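Local atomic coordinates of aminotransferase, class III (Thermomicrobium roseum, PDB entry 6IO1), a protein that probably catalyses pyridoxal phosphate-dependent transamination as a thermostable, (S)-enantioselective omega-transaminase of the class III aminotransferase family. Residues B[102-107]-B[336-341]; B[188-193]-B[381-386]. All blocks are in the same frame, centred on the assembly; numbering follows the deposited sequence.

Interaction 1 of 2, residues B[102-107]-B[336-341]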
loop_
_atom_site.group_PDB
_atom_site.type_symbol
_atom_site.label_atom_id
_atom_site.label_comp_id
_atom_site.label_asym_id
_atom_site.label_seq_id
_atom_site.Cartn_x
_atom_site.Cartn_y
_atom_site.Cartn_z
ATOM N N ALA B 102 1.061 -6.442 20.389
ATOM C CA ALA B 102 0.920 -6.309 21.839
ATOM C C ALA B 102 1.523 -4.998 22.341
ATOM O O ALA B 102 0.929 -4.303 23.182
ATOM C CB ALA B 102 1.568 -7.504 22.539
ATOM N N ARG B 103 2.703 -4.641 21.830
ATOM C CA ARG B 103 3.357 -3.413 22.261
ATOM C C ARG B 103 2.526 -2.189 21.900
ATOM O O ARG B 103 2.417 -1.249 22.694
ATOM C CB ARG B 103 4.747 -3.322 21.639
ATOM C CG ARG B 103 5.642 -2.279 22.266
ATOM C CD ARG B 103 7.079 -2.508 21.856
ATOM N NE ARG B 103 8.004 -1.662 22.597
ATOM C CZ ARG B 103 9.297 -1.556 22.315
ATOM N NH1 ARG B 103 9.810 -2.228 21.294
ATOM N NH2 ARG B 103 10.075 -0.764 23.041
ATOM N N LEU B 104 1.944 -2.177 20.698
ATOM C CA LEU B 104 1.071 -1.076 20.308
ATOM C C LEU B 104 -0.188 -1.034 21.160
ATOM O O LEU B 104 -0.701 0.053 21.450
ATOM C CB LEU B 104 0.710 -1.191 18.828
ATOM C CG LEU B 104 1.850 -0.943 17.839
ATOM C CD1 LEU B 104 1.343 -1.035 16.410
ATOM C CD2 LEU B 104 2.505 0.405 18.097
ATOM N N ALA B 105 -0.706 -2.199 21.559
ATOM C CA ALA B 105 -1.830 -2.216 22.490
ATOM C C ALA B 105 -1.458 -1.528 23.795
ATOM O O ALA B 105 -2.275 -0.817 24.389
ATOM C CB ALA B 105 -2.284 -3.651 22.747
ATOM N N GLU B 106 -0.223 -1.732 24.257
ATOM C CA GLU B 106 0.226 -1.025 25.455
ATOM C C GLU B 106 0.370 0.474 25.195
ATOM O O GLU B 106 -0.093 1.300 25.992
ATOM C CB GLU B 106 1.547 -1.605 25.962
ATOM C CG GLU B 106 2.153 -0.798 27.106
ATOM C CD GLU B 106 3.300 -1.512 27.793
ATOM O OE1 GLU B 106 4.246 -0.829 28.239
ATOM O OE2 GLU B 106 3.256 -2.756 27.888
ATOM N N LEU B 107 1.012 0.842 24.084
ATOM C CA LEU B 107 1.354 2.243 23.841
ATOM C C LEU B 107 0.126 3.091 23.523
ATOM O O LEU B 107 0.036 4.245 23.961
ATOM C CB LEU B 107 2.384 2.341 22.716
ATOM C CG LEU B 107 3.770 1.806 23.078
ATOM C CD1 LEU B 107 4.716 1.887 21.890
ATOM C CD2 LEU B 107 4.338 2.559 24.272
ATOM N N ARG B 336 12.493 -2.275 16.940
ATOM C CA ARG B 336 13.761 -1.616 17.258
ATOM C C ARG B 336 13.614 -0.093 17.255
ATOM O O ARG B 336 14.163 0.603 18.126
ATOM C CB ARG B 336 14.839 -2.055 16.269
ATOM C CG ARG B 336 16.248 -2.010 16.829
ATOM C CD ARG B 336 16.465 -3.097 17.865
ATOM N NE ARG B 336 17.764 -2.972 18.516
ATOM C CZ ARG B 336 17.992 -2.215 19.583
ATOM N NH1 ARG B 336 16.999 -1.538 20.143
ATOM N NH2 ARG B 336 19.208 -2.155 20.110
ATOM N N ASN B 337 12.878 0.439 16.277
ATOM C CA ASN B 337 12.638 1.874 16.201
ATOM C C ASN B 337 11.896 2.371 17.432
ATOM O O ASN B 337 12.192 3.453 17.947
ATOM C CB ASN B 337 11.855 2.197 14.927
ATOM C CG ASN B 337 11.584 3.676 14.768
ATOM O OD1 ASN B 337 12.502 4.469 14.575
ATOM N ND2 ASN B 337 10.314 4.055 14.841
ATOM N N LEU B 338 10.911 1.604 17.901
ATOM C CA LEU B 338 10.198 1.964 19.122
ATOM C C LEU B 338 11.121 1.908 20.330
ATOM O O LEU B 338 11.018 2.744 21.233
ATOM C CB LEU B 338 8.996 1.042 19.318
ATOM C CG LEU B 338 7.807 1.312 18.396
ATOM C CD1 LEU B 338 6.649 0.382 18.719
ATOM C CD2 LEU B 338 7.380 2.766 18.497
ATOM N N ASP B 339 12.032 0.930 20.362
ATOM C CA ASP B 339 13.021 0.885 21.435
ATOM C C ASP B 339 13.798 2.191 21.495
ATOM O O ASP B 339 13.928 2.810 22.559
ATOM C CB ASP B 339 13.988 -0.282 21.222
ATOM C CG ASP B 339 13.335 -1.632 21.405
ATOM O OD1 ASP B 339 12.222 -1.686 21.965
ATOM O OD2 ASP B 339 13.940 -2.642 20.991
ATOM N N ILE B 340 14.290 2.643 20.341
ATOM C CA ILE B 340 15.084 3.869 20.304
ATOM C C ILE B 340 14.225 5.086 20.639
ATOM O O ILE B 340 14.645 5.967 21.400
ATOM C CB ILE B 340 15.776 4.015 18.938
ATOM C CG1 ILE B 340 16.779 2.878 18.738
ATOM C CG2 ILE B 340 16.470 5.364 18.830
ATOM C CD1 ILE B 340 17.481 2.906 17.404
ATOM N N LEU B 341 13.016 5.156 20.078
ATOM C CA LEU B 341 12.146 6.311 20.289
ATOM C C LEU B 341 11.771 6.463 21.760
ATOM O O LEU B 341 11.817 7.568 22.313
ATOM C CB LEU B 341 10.893 6.176 19.420
ATOM C CG LEU B 341 10.013 7.407 19.186
ATOM C CD1 LEU B 341 10.717 8.414 18.293
ATOM C CD2 LEU B 341 8.680 6.996 18.578
#

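Interaction 2 of 2, residues B[188-193]-B[381-386]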
loop_
_atom_site.group_PDB
_atom_site.type_symbol
_atom_site.label_atom_id
_atom_site.label_comp_id
_atom_site.label_asym_id
_atom_site.label_seq_id
_atom_site.Cartn_x
_atom_site.Cartn_y
_atom_site.Cartn_z
ATOM N N TYR B 188 -9.441 26.227 10.069
ATOM C CA TYR B 188 -8.332 27.050 9.586
ATOM C C TYR B 188 -8.644 28.500 9.954
ATOM O O TYR B 188 -9.257 29.239 9.186
ATOM C CB TYR B 188 -8.181 26.829 8.082
ATOM C CG TYR B 188 -7.085 27.580 7.365
ATOM C CD1 TYR B 188 -5.944 28.013 8.026
ATOM C CD2 TYR B 188 -7.186 27.830 6.003
ATOM C CE1 TYR B 188 -4.947 28.692 7.345
ATOM C CE2 TYR B 188 -6.198 28.504 5.321
ATOM C CZ TYR B 188 -5.080 28.933 5.995
ATOM O OH TYR B 188 -4.092 29.605 5.312
ATOM N N LYS B 189 -8.200 28.904 11.150
ATOM C CA LYS B 189 -8.597 30.195 11.708
ATOM C C LYS B 189 -8.052 31.370 10.903
ATOM O O LYS B 189 -8.716 32.407 10.790
ATOM C CB LYS B 189 -8.137 30.299 13.162
ATOM C CG LYS B 189 -8.855 31.369 13.962
ATOM C CD LYS B 189 -8.265 31.497 15.354
ATOM C CE LYS B 189 -9.123 32.388 16.230
ATOM N NZ LYS B 189 -8.373 32.927 17.399
ATOM N N TYR B 190 -6.841 31.236 10.354
ATOM C CA TYR B 190 -6.186 32.368 9.701
ATOM C C TYR B 190 -7.035 32.941 8.572
ATOM O O TYR B 190 -7.061 34.160 8.363
ATOM C CB TYR B 190 -4.816 31.943 9.175
ATOM C CG TYR B 190 -4.065 33.018 8.423
ATOM C CD1 TYR B 190 -3.641 34.176 9.060
ATOM C CD2 TYR B 190 -3.771 32.867 7.073
ATOM C CE1 TYR B 190 -2.950 35.156 8.374
ATOM C CE2 TYR B 190 -3.082 33.843 6.379
ATOM C CZ TYR B 190 -2.675 34.985 7.033
ATOM O OH TYR B 190 -1.988 35.957 6.343
ATOM N N ARG B 191 -7.735 32.081 7.831
ATOM C CA ARG B 191 -8.560 32.533 6.720
ATOM C C ARG B 191 -10.050 32.303 6.916
ATOM O O ARG B 191 -10.849 32.970 6.252
ATOM C CB ARG B 191 -8.119 31.843 5.421
ATOM C CG ARG B 191 -6.679 32.134 5.042
ATOM C CD ARG B 191 -6.352 31.642 3.643
ATOM N NE ARG B 191 -5.022 32.073 3.224
ATOM C CZ ARG B 191 -4.775 33.208 2.578
ATOM N NH1 ARG B 191 -5.774 34.019 2.254
ATOM N NH2 ARG B 191 -3.533 33.523 2.238
ATOM N N PHE B 192 -10.449 31.387 7.800
ATOM C CA PHE B 192 -11.857 31.060 7.980
ATOM C C PHE B 192 -12.405 31.472 9.339
ATOM O O PHE B 192 -13.617 31.360 9.555
ATOM C CB PHE B 192 -12.088 29.551 7.780
ATOM C CG PHE B 192 -11.638 29.023 6.435
ATOM C CD1 PHE B 192 -11.396 29.877 5.370
ATOM C CD2 PHE B 192 -11.459 27.663 6.243
ATOM C CE1 PHE B 192 -10.978 29.389 4.146
ATOM C CE2 PHE B 192 -11.045 27.168 5.020
ATOM C CZ PHE B 192 -10.805 28.033 3.971
ATOM N N GLY B 193 -11.557 31.936 10.254
ATOM C CA GLY B 193 -12.000 32.357 11.569
ATOM C C GLY B 193 -11.585 33.775 11.908
ATOM O O GLY B 193 -11.292 34.082 13.067
ATOM N N LEU B 381 4.866 25.459 9.424
ATOM C CA LEU B 381 4.548 26.031 8.125
ATOM C C LEU B 381 4.695 27.546 8.168
ATOM O O LEU B 381 4.258 28.205 9.121
ATOM C CB LEU B 381 3.129 25.660 7.676
ATOM C CG LEU B 381 2.776 25.956 6.214
ATOM C CD1 LEU B 381 1.888 24.868 5.653
ATOM C CD2 LEU B 381 2.098 27.309 6.063
ATOM N N VAL B 382 5.318 28.078 7.120
ATOM C CA VAL B 382 5.407 29.504 6.838
ATOM C C VAL B 382 4.526 29.766 5.623
ATOM O O VAL B 382 4.865 29.350 4.507
ATOM C CB VAL B 382 6.854 29.944 6.574
ATOM C CG1 VAL B 382 6.906 31.426 6.226
ATOM C CG2 VAL B 382 7.740 29.629 7.770
ATOM N N GLU B 383 3.383 30.419 5.839
ATOM C CA GLU B 383 2.454 30.751 4.767
ATOM C C GLU B 383 2.874 32.071 4.132
ATOM O O GLU B 383 2.970 33.093 4.819
ATOM C CB GLU B 383 1.024 30.841 5.298
ATOM C CG GLU B 383 0.007 31.274 4.253
ATOM C CD GLU B 383 -1.415 30.915 4.634
ATOM O OE1 GLU B 383 -1.600 30.142 5.598
ATOM O OE2 GLU B 383 -2.351 31.403 3.965
ATOM N N VAL B 384 3.121 32.045 2.826
ATOM C CA VAL B 384 3.622 33.199 2.091
ATOM C C VAL B 384 2.462 33.868 1.367
ATOM O O VAL B 384 1.641 33.195 0.732
ATOM C CB VAL B 384 4.727 32.786 1.103
ATOM C CG1 VAL B 384 5.084 33.942 0.182
ATOM C CG2 VAL B 384 5.954 32.302 1.860
ATOM N N VAL B 385 2.393 35.197 1.471
ATOM C CA VAL B 385 1.357 36.000 0.839
ATOM C C VAL B 385 2.030 37.188 0.165
ATOM O O VAL B 385 3.134 37.594 0.531
ATOM C CB VAL B 385 0.287 36.490 1.840
ATOM C CG1 VAL B 385 -0.514 35.318 2.387
ATOM C CG2 VAL B 385 0.935 37.279 2.967
ATOM N N ARG B 386 1.358 37.733 -0.849
ATOM C CA ARG B 386 1.890 38.919 -1.511
ATOM C C ARG B 386 1.888 40.117 -0.570
ATOM O O ARG B 386 2.804 40.947 -0.608
ATOM C CB ARG B 386 1.081 39.228 -2.771
ATOM C CG ARG B 386 0.983 38.070 -3.752
ATOM C CD ARG B 386 0.422 38.526 -5.089
ATOM N NE ARG B 386 1.413 39.207 -5.917
ATOM C CZ ARG B 386 1.149 39.759 -7.099
ATOM N NH1 ARG B 386 -0.080 39.718 -7.595
ATOM N NH2 ARG B 386 2.115 40.353 -7.783
#

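Interaction 1 of 2, residues B[102-107]-B[336-341]
R103 and D339 form the salt bridge that spans two helices, 95-107 and 328-344, of this class III aminotransferase, a fold type I enzyme of the pyridoxal phosphate superfamily. The segments 102-107 and 336-341, parts of those helices, run in roughly the same direction but are far apart for a packed pair, with axes 12.3 Å from each other at 32°, and long side chains make the connection. The R103 chain runs out fully extended, CG anti to the backbone nitrogen (chi1 -166°), and carries the guanidinium across to the second helix. There it grips end-on: NH1 and NH2 of R103 both donate to D339 OD1, each at 2.6 Å. The oxygen sits near the guanidinium plane, but the two bonds are bent to 135°, the cost of sharing a single acceptor. NH2 arrives nearly along the C-O axis, while NH1 comes from above the carboxylate plane. A further weak hydrogen bond links R103 NH1 to the carbonyl of L335. The second carboxylate oxygen, D339 OD2, takes a weak bond of 3.4 Å from R336 NH1, one turn earlier on the same helix, completing a three-residue salt-bridge network. Beside the salt bridge, L338 CD1 touches L107 CD1 at 4.0 Å and L104 CD2 at 4.2 Å, while L104 also rests on F115 and F117 of strand 112-118. L338 CB covers one guanidinium face of R103, lying 3.9 Å above the plane, over its centre.

Interaction 2 of 2, residues B[188-193]-B[381-386]
E383, on strand 379-384 of the sheet built from both ends of the chain, receives R191 from the short helix 189-192 and Y188 from its N-cap. In this fold type I architecture the contact thus joins one sheet to the loop and short helix that follow 181-184, the edge strand of the large-domain sheet. Its tight part is the buried E383 carboxylate, pushed toward the helix by an extended chain with CG anti to the backbone nitrogen (chi1 176°). Y188 OH donates to the syn lone pair of E383 OE1 (2.6 Å); the ring is met at its edge. R191 approaches the other oxygen side-on: its NE and NH2 both reach E383 OE2, at 2.9 and 3.0 Å. The guanidinium and carboxylate are nearly coplanar, and the two bonds are bent, to 145° from NE and 137° from NH2. R374, on neighbouring strand 370-376, adds a salt bridge to OE1, so both carboxylate oxygens are occupied by donors, an environment that probably favours the ionised form. Y190 brings a ring edge instead, CE2 lying 3.5 Å from E383 OE2, with its plane steeply inclined to the carboxylate.

The looser side is where Y190 and R191, both partly exposed, pass V385. Only one methyl of V385 takes part: its CG1 is 4.3 Å from Y190 OH. Here K391 makes a cation-pi contact with the Y190 ring, and its carbonyl accepts from R191 NH2. That same NH2 lies 3.5 Å from V385 CG1, which sits at the edge of the guanidinium.

How the interactions relate
Interactions 1 and 2 occupy opposite sides of the chain's centre; their own centres are 36 Å apart and their nearest atoms about 20 Å, so they do not touch. Along the sequence their segments alternate, and each contact borders chain that leads into the pocket of the bound pyridoxamine phosphate. N337, on segment 336-341 but outside the contact of interaction 1, bonds to S293 and only weakly to the carbonyls of G290 and I291, in the few residues after pocket residue K289, probably the Schiff-base lysine as in relatives. In interaction 2, Y188 packs on M152, just ahead of the pocket residues Y154, H155 and G156. None of the residues in the four segments belongs to the pocket itself.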